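Long-range contacts in Lin1840 protein (Listeria innocua serovar 6a, PDB 4ZOC), which probably hydrolyses terminal, non-reducing beta-D-glucosyl residues to release beta-D-glucose, as a family 3 glycoside hydrolase involved in beta-1,2-glucan metabolism: residues G32-A37 with G62-L67; P85-A90 with L333-D338; A194-A199 with A237-D242; G243-M248 with I278-A283. The protein carries 2 engineered substitutions. All blocks are in the same frame, centred on the assembly; numbering follows the deposited sequence.

From the N terminus, interaction 1 first closes a short loop through the first two strand-to-helix connections of the TIM barrel. Interaction 2 opens next, and the two touch where Gly62 N, just past strand 59-61, bonds to Met89 O of the neighbouring strand 87-90. The second segment of interaction 2 lies on helix 322-338, so this contact spans most of the barrel sequence and encloses interactions 3 and 4, which follow in series. Interaction 3 joins the connections after strands 187-193 and 233-236, and interaction 4 ties the hairpin of strands 240-241 and 244-245 to the loop beyond helix 273-276. These last two meet through Asn239 O and Ala246 N and both reach the second subunit.

Interaction 1: residues G32-A37 with G62-L67; sequences GTNKNA and GSSSAL
Lys35 meets Ser64 through its aliphatic stem. The lysine CD lies 3.6 Å from Ser64 OG, and its CB is almost as near to the same hydroxyl oxygen. With CG anti to the backbone N (chi1 -179°) and the chain extended beyond, Lys35 runs past the serine and carries its amino group onward. Asn34 also packs here: its side chain crosses that of Leu67 at about a right angle. Both segments belong to connections that leave the C-terminal ends of adjacent TIM-barrel strands, 23-25 and 59-61, and the contact sits at the protein surface. No direct hydrogen bond joins the segments. The polar link is indirect and runs through Asp68, in the first turn of helix 66-79: its OD1 bonds to Thr33 OG1 and to the backbone N of Asn34, while its OD2 bonds to Ser64 OG. One carboxylate thus holds the loop 32-37 and the serine against which Lys35 lies. The start of that helix is capped by Ser65, whose OG accepts a weak bond from Leu67 N (3.3 Å) and another from Asp68 N.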
loop_
_atom_site.group_PDB
_atom_site.type_symbol
_atom_site.label_atom_id
_atom_site.label_comp_id
_atom_site.label_asym_id
_atom_site.label_seq_id
_atom_site.Cartn_x
_atom_site.Cartn_y
_atom_site.Cartn_z
ATOM N N GLY A 32 -28.150 38.086 8.790
ATOM C CA GLY A 32 -27.146 39.157 8.697
ATOM C C GLY A 32 -26.023 38.874 7.694
ATOM O O GLY A 32 -25.148 39.729 7.447
ATOM N N THR A 33 -26.046 37.701 7.087
ATOM C CA THR A 33 -25.102 37.389 6.027
ATOM C C THR A 33 -25.251 38.357 4.849
ATOM O O THR A 33 -26.323 38.926 4.616
ATOM C CB THR A 33 -25.282 35.930 5.523
ATOM O OG1 THR A 33 -24.225 35.642 4.616
ATOM C CG2 THR A 33 -26.637 35.723 4.797
ATOM N N ASN A 34 -24.206 38.578 4.082
ATOM C CA ASN A 34 -24.391 39.450 2.939
ATOM C C ASN A 34 -24.136 38.759 1.624
ATOM O O ASN A 34 -23.890 39.415 0.649
ATOM C CB ASN A 34 -23.567 40.731 3.075
ATOM C CG ASN A 34 -22.188 40.526 2.684
ATOM O OD1 ASN A 34 -21.686 39.388 2.764
ATOM N ND2 ASN A 34 -21.573 41.549 2.130
ATOM N N LYS A 35 -24.186 37.438 1.606
ATOM C CA LYS A 35 -23.970 36.676 0.376
ATOM C C LYS A 35 -24.684 35.326 0.475
ATOM O O LYS A 35 -24.773 34.712 1.562
ATOM C CB LYS A 35 -22.485 36.529 0.084
ATOM C CG LYS A 35 -22.164 35.781 -1.168
ATOM C CD LYS A 35 -20.678 35.749 -1.463
ATOM C CE LYS A 35 -20.494 35.194 -2.872
ATOM N NZ LYS A 35 -19.137 34.657 -2.991
ATOM N N ASN A 36 -25.204 34.859 -0.669
ATOM C CA ASN A 36 -25.810 33.515 -0.822
ATOM C C ASN A 36 -27.080 33.375 0.008
ATOM O O ASN A 36 -27.434 32.269 0.405
ATOM C CB ASN A 36 -24.790 32.399 -0.482
ATOM C CG ASN A 36 -23.729 32.160 -1.585
ATOM O OD1 ASN A 36 -22.527 32.010 -1.309
ATOM N ND2 ASN A 36 -24.153 32.081 -2.798
ATOM N N ALA A 37 -27.765 34.500 0.277
ATOM C CA ALA A 37 -29.073 34.500 0.949
ATOM C C ALA A 37 -30.105 33.551 0.285
ATOM O O ALA A 37 -30.988 33.063 0.951
ATOM C CB ALA A 37 -29.649 35.909 1.042
ATOM N N GLY A 62 -16.040 29.678 6.713
ATOM C CA GLY A 62 -16.080 30.135 5.382
ATOM C C GLY A 62 -16.917 31.411 5.128
ATOM O O GLY A 62 -17.545 31.531 4.082
ATOM N N SER A 63 -16.877 32.335 6.075
ATOM C CA SER A 63 -17.316 33.723 5.790
ATOM C C SER A 63 -16.721 34.217 4.437
ATOM O O SER A 63 -15.621 33.848 4.077
ATOM C CB SER A 63 -16.944 34.673 6.912
ATOM O OG SER A 63 -17.245 36.009 6.571
ATOM N N SER A 64 -17.511 34.975 3.666
ATOM C CA SER A 64 -17.067 35.407 2.358
ATOM C C SER A 64 -16.271 36.673 2.349
ATOM O O SER A 64 -15.600 36.940 1.346
ATOM C CB SER A 64 -18.251 35.472 1.328
ATOM O OG SER A 64 -19.245 36.364 1.773
ATOM N N SER A 65 -16.311 37.469 3.424
ATOM C CA SER A 65 -15.643 38.772 3.498
ATOM C C SER A 65 -15.826 39.411 4.887
ATOM O O SER A 65 -16.600 38.919 5.733
ATOM C CB SER A 65 -16.255 39.783 2.492
ATOM O OG SER A 65 -17.573 40.162 2.900
ATOM N N ALA A 66 -15.107 40.495 5.105
ATOM C CA ALA A 66 -15.213 41.260 6.368
ATOM C C ALA A 66 -16.615 41.718 6.605
ATOM O O ALA A 66 -17.054 41.660 7.720
ATOM C CB ALA A 66 -14.301 42.463 6.347
ATOM N N LEU A 67 -17.341 42.127 5.559
ATOM C CA LEU A 67 -18.706 42.616 5.757
ATOM C C LEU A 67 -19.691 41.452 6.082
ATOM O O LEU A 67 -20.706 41.636 6.770
ATOM C CB LEU A 67 -19.210 43.430 4.576
ATOM C CG LEU A 67 -19.296 44.947 4.623
ATOM C CD1 LEU A 67 -18.182 45.662 5.367
ATOM C CD2 LEU A 67 -19.416 45.524 3.209
#

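Interaction 2: residues P85-A90 with L333-D338; sequences PLVFMA and LNLKND
Across the junction of strand 87-90 and helix 322-338, Lys336 NZ gives a hydrogen bond of 2.8 Å to the backbone oxygen Pro85 O. The ammonium nitrogen approaches at a C=O...N angle of 146°, tilted moderately from the carbonyl plane. It is bonded to Gln21 OE1 and Gly58 O as well, so three oxygens grip a buried ammonium group; uncharged as they are, they probably still stabilise its positive charge. The lysine CG lies beside the backbone N (chi1 -65°) and the chain is extended beyond it, which lets NZ reach Pro85 O. On the way the chain passes Val87, with CE 3.7 Å from Val87 CG1. Beside it, Leu335 CD2 meets two strand side chains, Val87 at CG2 (4.4 Å) and Met89 at CE (4.2 Å). Val87 and Met89 lie on one side of TIM-barrel strand 87-90, whereas Leu86, just before the strand, and Phe88 turn to the other side and pack on helix 66-79. The helical segment 333-338 runs nearly perpendicular to strand 87-90, the axes 10.0 Å apart at closest approach and at 85° to each other. In the next shell, Gly58 precedes the neighbouring barrel strand 59-61, and helix 3-12 covers the far side of the helix, where Leu333 packs on Val6 and Val10.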
loop_
_atom_site.group_PDB
_atom_site.type_symbol
_atom_site.label_atom_id
_atom_site.label_comp_id
_atom_site.label_asym_id
_atom_site.label_seq_id
_atom_site.Cartn_x
_atom_site.Cartn_y
_atom_site.Cartn_z
ATOM N N PRO A 85 -19.859 35.718 21.485
ATOM C CA PRO A 85 -19.645 35.955 20.065
ATOM C C PRO A 85 -19.290 34.690 19.326
ATOM O O PRO A 85 -18.804 33.734 19.929
ATOM C CB PRO A 85 -18.422 36.910 20.007
ATOM C CG PRO A 85 -18.171 37.299 21.381
ATOM C CD PRO A 85 -18.733 36.213 22.271
ATOM N N LEU A 86 -19.578 34.707 18.036
ATOM C CA LEU A 86 -19.159 33.648 17.108
ATOM C C LEU A 86 -17.681 33.645 16.870
ATOM O O LEU A 86 -17.025 34.694 16.849
ATOM C CB LEU A 86 -19.840 33.838 15.755
ATOM C CG LEU A 86 -21.338 33.534 15.728
ATOM C CD1 LEU A 86 -21.966 34.181 14.568
ATOM C CD2 LEU A 86 -21.567 32.036 15.689
ATOM N N VAL A 87 -17.130 32.443 16.647
ATOM C CA VAL A 87 -15.742 32.362 16.146
ATOM C C VAL A 87 -15.793 31.955 14.666
ATOM O O VAL A 87 -16.623 31.124 14.298
ATOM C CB VAL A 87 -14.812 31.391 17.009
ATOM C CG1 VAL A 87 -15.423 29.987 17.137
ATOM C CG2 VAL A 87 -13.406 31.448 16.451
ATOM N N PHE A 88 -14.980 32.626 13.834
ATOM C CA PHE A 88 -14.976 32.509 12.361
ATOM C C PHE A 88 -13.710 31.804 11.926
ATOM O O PHE A 88 -12.579 32.251 12.228
ATOM C CB PHE A 88 -15.003 33.913 11.734
ATOM C CG PHE A 88 -16.361 34.593 11.811
ATOM C CD1 PHE A 88 -16.816 35.163 13.018
ATOM C CD2 PHE A 88 -17.200 34.595 10.700
ATOM C CE1 PHE A 88 -18.069 35.732 13.064
ATOM C CE2 PHE A 88 -18.451 35.199 10.724
ATOM C CZ PHE A 88 -18.901 35.747 11.927
ATOM N N MET A 89 -13.898 30.720 11.201
ATOM C CA MET A 89 -12.809 29.903 10.725
ATOM C C MET A 89 -12.837 29.768 9.203
ATOM O O MET A 89 -13.914 29.881 8.555
ATOM C CB MET A 89 -12.951 28.518 11.333
ATOM C CG MET A 89 -13.211 28.497 12.817
ATOM S SD MET A 89 -12.756 26.950 13.605
ATOM C CE MET A 89 -13.476 27.237 15.203
ATOM N N ALA A 90 -11.653 29.541 8.615
ATOM C CA ALA A 90 -11.616 29.472 7.145
ATOM C C ALA A 90 -10.443 28.638 6.679
ATOM O O ALA A 90 -9.493 28.407 7.434
ATOM C CB ALA A 90 -11.501 30.876 6.579
ATOM N N LEU A 333 -15.223 28.397 24.589
ATOM C CA LEU A 333 -15.202 29.735 25.168
ATOM C C LEU A 333 -13.750 30.181 25.395
ATOM O O LEU A 333 -13.431 31.359 25.120
ATOM C CB LEU A 333 -15.982 29.746 26.457
ATOM C CG LEU A 333 -17.487 29.949 26.376
ATOM C CD1 LEU A 333 -18.219 29.699 25.101
ATOM C CD2 LEU A 333 -18.201 29.453 27.635
ATOM N N ASN A 334 -12.860 29.264 25.828
ATOM C CA ASN A 334 -11.415 29.575 26.031
ATOM C C ASN A 334 -10.767 30.016 24.706
ATOM O O ASN A 334 -10.086 30.974 24.705
ATOM C CB ASN A 334 -10.578 28.394 26.585
ATOM C CG ASN A 334 -10.713 28.223 28.092
ATOM O OD1 ASN A 334 -11.183 29.113 28.777
ATOM N ND2 ASN A 334 -10.366 27.057 28.586
ATOM N N LEU A 335 -11.049 29.337 23.585
ATOM C CA LEU A 335 -10.604 29.811 22.256
ATOM C C LEU A 335 -11.068 31.229 21.970
ATOM O O LEU A 335 -10.279 32.082 21.503
ATOM C CB LEU A 335 -11.070 28.853 21.180
ATOM C CG LEU A 335 -10.811 29.291 19.726
ATOM C CD1 LEU A 335 -9.342 29.506 19.453
ATOM C CD2 LEU A 335 -11.416 28.297 18.737
ATOM N N LYS A 336 -12.353 31.478 22.252
ATOM C CA LYS A 336 -12.905 32.764 21.929
ATOM C C LYS A 336 -12.212 33.794 22.787
ATOM O O LYS A 336 -11.873 34.899 22.320
ATOM C CB LYS A 336 -14.396 32.816 22.116
ATOM C CG LYS A 336 -15.135 31.918 21.172
ATOM C CD LYS A 336 -16.603 31.739 21.400
ATOM C CE LYS A 336 -17.177 31.131 20.127
ATOM N NZ LYS A 336 -18.630 30.916 20.136
ATOM N N ASN A 337 -11.943 33.430 24.036
ATOM C CA ASN A 337 -11.213 34.344 24.958
ATOM C C ASN A 337 -9.774 34.627 24.538
ATOM O O ASN A 337 -9.345 35.774 24.573
ATOM C CB ASN A 337 -11.337 33.838 26.407
ATOM C CG ASN A 337 -11.052 34.904 27.462
ATOM O OD1 ASN A 337 -11.350 36.102 27.307
ATOM N ND2 ASN A 337 -10.494 34.458 28.544
ATOM N N ASP A 338 -9.071 33.583 24.065
ATOM C CA ASP A 338 -7.748 33.663 23.534
ATOM C C ASP A 338 -7.676 34.621 22.372
ATOM O O ASP A 338 -6.663 35.274 22.195
ATOM C CB ASP A 338 -7.233 32.257 23.128
ATOM C CG ASP A 338 -6.928 31.359 24.339
ATOM O OD1 ASP A 338 -6.943 31.818 25.512
ATOM O OD2 ASP A 338 -6.629 30.179 24.138
#

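Interaction 3: residues A194-A199 with A237-D242; sequences AAYGAA and AFNVVD
An offset edge-to-face pair joins the segments: Phe238 turns an edge toward the face of Tyr196, with ring centroids 5.8 Å apart and planes inclined at 66°. Relative to the phenylalanine ring, the tyrosine OH lies near the plane at its edge, 3.4 Å from Phe238 CD2, and CZ is there too. The Asn239 amide is almost parallel to the Tyr196 ring, but the side chains pass at a slant, with OD1 beside Tyr196 CB and CG rather than stacked. These residues follow the adjacent TIM-barrel strands 187-193 and 233-236, at the C-terminal end of the barrel where such enzymes bind substrate; Phe238 touches a bound beta-D-glucopyranose. Tyr196 also makes edge-to-face contacts with His192 and Trp147, and its hydroxyl bonds to Arg149 NH1.

The Asn239 amide nitrogen bridges the two segments. With CG between the backbone N and the carbonyl carbon (chi1 49°), ND2 meets Ala194 O at 3.1 Å in a nearly straight bond (176°), the acceptor lying in the amide plane. A second bond from ND2 goes to Val240 O (2.9 Å), approaching from above that carbonyl's plane, so two backbone oxygens fix the rotation of the amide. Ala194 follows a cis peptide bond, and its carbonyl oxygen also touches Val241 CG2. The buried Asn239 OD1 has no polar partner in the model and rests 3.1 Å from Tyr196 CA.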
loop_
_atom_site.group_PDB
_atom_site.type_symbol
_atom_site.label_atom_id
_atom_site.label_comp_id
_atom_site.label_asym_id
_atom_site.label_seq_id
_atom_site.Cartn_x
_atom_site.Cartn_y
_atom_site.Cartn_z
ATOM N N ALA A 194 -5.665 11.477 12.387
ATOM C CA ALA A 194 -4.278 11.292 12.017
ATOM C C ALA A 194 -4.154 10.337 10.886
ATOM O O ALA A 194 -5.020 9.502 10.725
ATOM C CB ALA A 194 -3.448 10.664 13.156
ATOM N N ALA A 195 -3.058 10.502 10.128
ATOM C CA ALA A 195 -2.514 9.509 9.211
ATOM C C ALA A 195 -3.336 9.396 7.910
ATOM O O ALA A 195 -3.269 8.417 7.194
ATOM C CB ALA A 195 -2.375 8.170 9.864
ATOM N N TYR A 196 -4.062 10.471 7.595
ATOM C CA TYR A 196 -4.968 10.490 6.474
ATOM C C TYR A 196 -4.251 10.225 5.112
ATOM O O TYR A 196 -4.845 9.744 4.166
ATOM C CB TYR A 196 -5.652 11.890 6.520
ATOM C CG TYR A 196 -6.653 12.312 5.511
ATOM C CD1 TYR A 196 -7.537 11.440 4.904
ATOM C CD2 TYR A 196 -6.739 13.636 5.182
ATOM C CE1 TYR A 196 -8.476 11.868 3.940
ATOM C CE2 TYR A 196 -7.736 14.063 4.318
ATOM C CZ TYR A 196 -8.553 13.200 3.649
ATOM O OH TYR A 196 -9.481 13.646 2.741
ATOM N N GLY A 197 -3.017 10.707 5.009
ATOM C CA GLY A 197 -2.197 10.610 3.747
ATOM C C GLY A 197 -1.848 9.169 3.332
ATOM O O GLY A 197 -1.363 8.952 2.211
ATOM N N ALA A 198 -2.134 8.202 4.211
ATOM C CA ALA A 198 -1.868 6.790 3.928
ATOM C C ALA A 198 -3.078 6.107 3.278
ATOM O O ALA A 198 -3.094 4.906 3.106
ATOM C CB ALA A 198 -1.418 6.070 5.211
ATOM N N ALA A 199 -4.060 6.899 2.809
ATOM C CA ALA A 199 -5.232 6.373 2.118
ATOM C C ALA A 199 -4.829 5.277 1.131
ATOM O O ALA A 199 -3.999 5.514 0.184
ATOM C CB ALA A 199 -5.918 7.489 1.346
ATOM N N ALA A 237 -9.561 13.478 11.270
ATOM C CA ALA A 237 -9.413 12.996 9.899
ATOM C C ALA A 237 -10.657 12.188 9.457
ATOM O O ALA A 237 -11.370 11.619 10.267
ATOM C CB ALA A 237 -8.165 12.086 9.828
ATOM N N PHE A 238 -10.847 12.106 8.139
ATOM C CA PHE A 238 -11.878 11.281 7.581
ATOM C C PHE A 238 -11.700 9.780 7.694
ATOM O O PHE A 238 -12.713 9.021 7.674
ATOM C CB PHE A 238 -12.056 11.607 6.124
ATOM C CG PHE A 238 -12.618 12.962 5.864
ATOM C CD1 PHE A 238 -13.900 13.286 6.327
ATOM C CD2 PHE A 238 -11.903 13.896 5.148
ATOM C CE1 PHE A 238 -14.454 14.506 6.038
ATOM C CE2 PHE A 238 -12.477 15.140 4.853
ATOM C CZ PHE A 238 -13.715 15.452 5.328
ATOM N N ASN A 239 -10.442 9.362 7.794
ATOM C CA ASN A 239 -10.099 7.915 7.684
ATOM C C ASN A 239 -10.280 7.188 8.969
ATOM O O ASN A 239 -10.216 7.794 10.052
ATOM C CB ASN A 239 -8.659 7.700 7.236
ATOM C CG ASN A 239 -7.652 8.533 8.044
ATOM O OD1 ASN A 239 -7.627 9.766 7.934
ATOM N ND2 ASN A 239 -6.873 7.882 8.891
ATOM N N VAL A 240 -10.470 5.888 8.870
ATOM C CA VAL A 240 -10.153 4.992 10.060
ATOM C C VAL A 240 -8.690 5.024 10.483
ATOM O O VAL A 240 -7.798 5.211 9.650
ATOM C CB VAL A 240 -10.551 3.531 9.805
ATOM C CG1 VAL A 240 -12.040 3.348 9.536
ATOM C CG2 VAL A 240 -9.727 2.886 8.642
ATOM N N VAL A 241 -8.435 4.959 11.771
ATOM C CA VAL A 241 -7.118 4.678 12.363
ATOM C C VAL A 241 -7.295 3.345 13.076
ATOM O O VAL A 241 -8.086 3.207 13.980
ATOM C CB VAL A 241 -6.701 5.808 13.278
ATOM C CG1 VAL A 241 -5.410 5.475 14.020
ATOM C CG2 VAL A 241 -6.480 7.078 12.449
ATOM N N ASP A 242 -6.556 2.352 12.602
ATOM C CA ASP A 242 -6.728 0.988 13.036
ATOM C C ASP A 242 -8.197 0.556 13.246
ATOM O O ASP A 242 -8.594 0.046 14.307
ATOM C CB ASP A 242 -5.869 0.737 14.271
ATOM C CG ASP A 242 -5.564 -0.747 14.471
ATOM O OD1 ASP A 242 -5.950 -1.604 13.682
ATOM O OD2 ASP A 242 -4.923 -1.011 15.491
#

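Interaction 4: residues G243-M248 with I278-A283; sequences GIPATM and INHGTA
Over one face of the His280 imidazole, Pro245 sets its CG in a CH-pi contact, 3.6 Å from the ring centroid and 25° off the normal. The proline sits in the second strand of a beta-hairpin formed by 240-241 and 244-245, which projects from the C-terminal end of the TIM barrel; the histidine belongs to a type I turn from Ile278 to Gly281. The two side chains slide past each other in opposite directions, and Pro245 CG lies toward the rim of the imidazole. His280 takes the torsion that puts its own CG beside the backbone N and opposite the carbonyl carbon (chi1 -80°), presenting the face to Pro245 while NE2 makes a hydrogen bond to Phe238 O. That bond fixes the rotation of the ring.

Thr282 and Pro245 reach toward each other, tip to tip. Thr282 OG1 is 3.3 Å from Pro245 CD, and CG2 also reaches that carbon. The same hydroxyl makes a weak hydrogen bond to Val277 O. Met248 completes the cluster: its chain runs extended through chi2, then bends at chi3 (-83°), bringing the terminal CE to 3.5 Å from Thr282 O. Against the second subunit, His280 O bonds to Ser654 OG of that subunit, so the turn also takes part in the dimer contact. Within the cluster, the Met248 side chain crosses that of Thr282 at a slant, and its SD lies 3.2 Å from Thr282 OG1.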
loop_
_atom_site.group_PDB
_atom_site.type_symbol
_atom_site.label_atom_id
_atom_site.label_comp_id
_atom_site.label_asym_id
_atom_site.label_seq_id
_atom_site.Cartn_x
_atom_site.Cartn_y
_atom_site.Cartn_z
ATOM N N GLY A 243 -8.968 0.716 12.169
ATOM C CA GLY A 243 -10.344 0.260 12.085
ATOM C C GLY A 243 -11.385 1.168 12.739
ATOM O O GLY A 243 -12.551 0.924 12.536
ATOM N N ILE A 244 -10.960 2.215 13.458
ATOM C CA ILE A 244 -11.937 3.167 14.043
ATOM C C ILE A 244 -11.794 4.518 13.440
ATOM O O ILE A 244 -10.729 5.124 13.520
ATOM C CB ILE A 244 -11.855 3.231 15.569
ATOM C CG1 ILE A 244 -11.936 1.826 16.120
ATOM C CG2 ILE A 244 -12.913 4.119 16.174
ATOM C CD1 ILE A 244 -11.637 1.799 17.628
ATOM N N PRO A 245 -12.912 5.029 12.852
ATOM C CA PRO A 245 -12.858 6.390 12.297
ATOM C C PRO A 245 -12.231 7.376 13.262
ATOM O O PRO A 245 -12.632 7.429 14.442
ATOM C CB PRO A 245 -14.329 6.696 12.041
ATOM C CG PRO A 245 -14.887 5.387 11.726
ATOM C CD PRO A 245 -14.261 4.470 12.743
ATOM N N ALA A 246 -11.270 8.185 12.795
ATOM C CA ALA A 246 -10.539 9.056 13.701
ATOM C C ALA A 246 -11.471 9.890 14.606
ATOM O O ALA A 246 -11.184 10.132 15.802
ATOM C CB ALA A 246 -9.606 9.976 12.903
ATOM N N THR A 247 -12.580 10.355 14.045
ATOM C CA THR A 247 -13.482 11.316 14.731
ATOM C C THR A 247 -14.058 10.721 16.009
ATOM O O THR A 247 -14.238 11.456 16.999
ATOM C CB THR A 247 -14.606 11.767 13.748
ATOM O OG1 THR A 247 -13.922 12.395 12.632
ATOM C CG2 THR A 247 -15.617 12.742 14.389
ATOM N N MET A 248 -14.303 9.416 15.996
ATOM C CA MET A 248 -14.797 8.746 17.239
ATOM C C MET A 248 -13.786 7.794 17.845
ATOM O O MET A 248 -14.161 6.861 18.581
ATOM C CB MET A 248 -16.130 8.014 16.964
ATOM C CG MET A 248 -16.103 6.900 15.934
ATOM S SD MET A 248 -17.551 5.839 15.905
ATOM C CE MET A 248 -17.138 4.694 17.243
ATOM N N ILE A 278 -21.269 6.977 10.802
ATOM C CA ILE A 278 -22.349 6.060 10.382
ATOM C C ILE A 278 -22.018 5.284 9.076
ATOM O O ILE A 278 -22.219 4.059 8.980
ATOM C CB ILE A 278 -23.707 6.822 10.271
ATOM C CG1 ILE A 278 -24.042 7.485 11.620
ATOM C CG2 ILE A 278 -24.781 5.811 9.911
ATOM C CD1 ILE A 278 -25.148 8.520 11.466
ATOM N N ASN A 279 -21.598 6.009 8.044
ATOM C CA ASN A 279 -21.237 5.403 6.805
ATOM C C ASN A 279 -20.108 4.367 6.947
ATOM O O ASN A 279 -20.120 3.355 6.261
ATOM C CB ASN A 279 -20.854 6.424 5.760
ATOM C CG ASN A 279 -22.009 7.287 5.338
ATOM O OD1 ASN A 279 -23.179 6.854 5.346
ATOM N ND2 ASN A 279 -21.694 8.476 4.808
ATOM N N HIS A 280 -19.106 4.679 7.775
ATOM C CA HIS A 280 -18.023 3.779 8.117
ATOM C C HIS A 280 -18.529 2.517 8.824
ATOM O O HIS A 280 -17.789 1.516 8.928
ATOM C CB HIS A 280 -17.040 4.486 9.098
ATOM C CG HIS A 280 -16.037 5.430 8.526
ATOM N ND1 HIS A 280 -14.930 4.989 7.838
ATOM C CD2 HIS A 280 -15.869 6.775 8.706
ATOM C CE1 HIS A 280 -14.144 6.029 7.587
ATOM N NE2 HIS A 280 -14.681 7.129 8.110
ATOM N N GLY A 281 -19.714 2.534 9.393
ATOM C CA GLY A 281 -20.260 1.343 10.062
ATOM C C GLY A 281 -19.818 1.131 11.475
ATOM O O GLY A 281 -19.732 -0.039 11.951
ATOM N N THR A 282 -19.489 2.255 12.145
ATOM C CA THR A 282 -19.110 2.195 13.554
ATOM C C THR A 282 -20.113 3.006 14.451
ATOM O O THR A 282 -19.871 3.196 15.636
ATOM C CB THR A 282 -17.661 2.650 13.773
ATOM O OG1 THR A 282 -17.501 4.005 13.258
ATOM C CG2 THR A 282 -16.661 1.700 13.055
ATOM N N ALA A 283 -21.209 3.471 13.880
ATOM C CA ALA A 283 -22.303 4.008 14.669
ATOM C C ALA A 283 -23.549 3.671 13.861
ATOM O O ALA A 283 -23.568 3.791 12.648
ATOM C CB ALA A 283 -22.181 5.493 14.903
#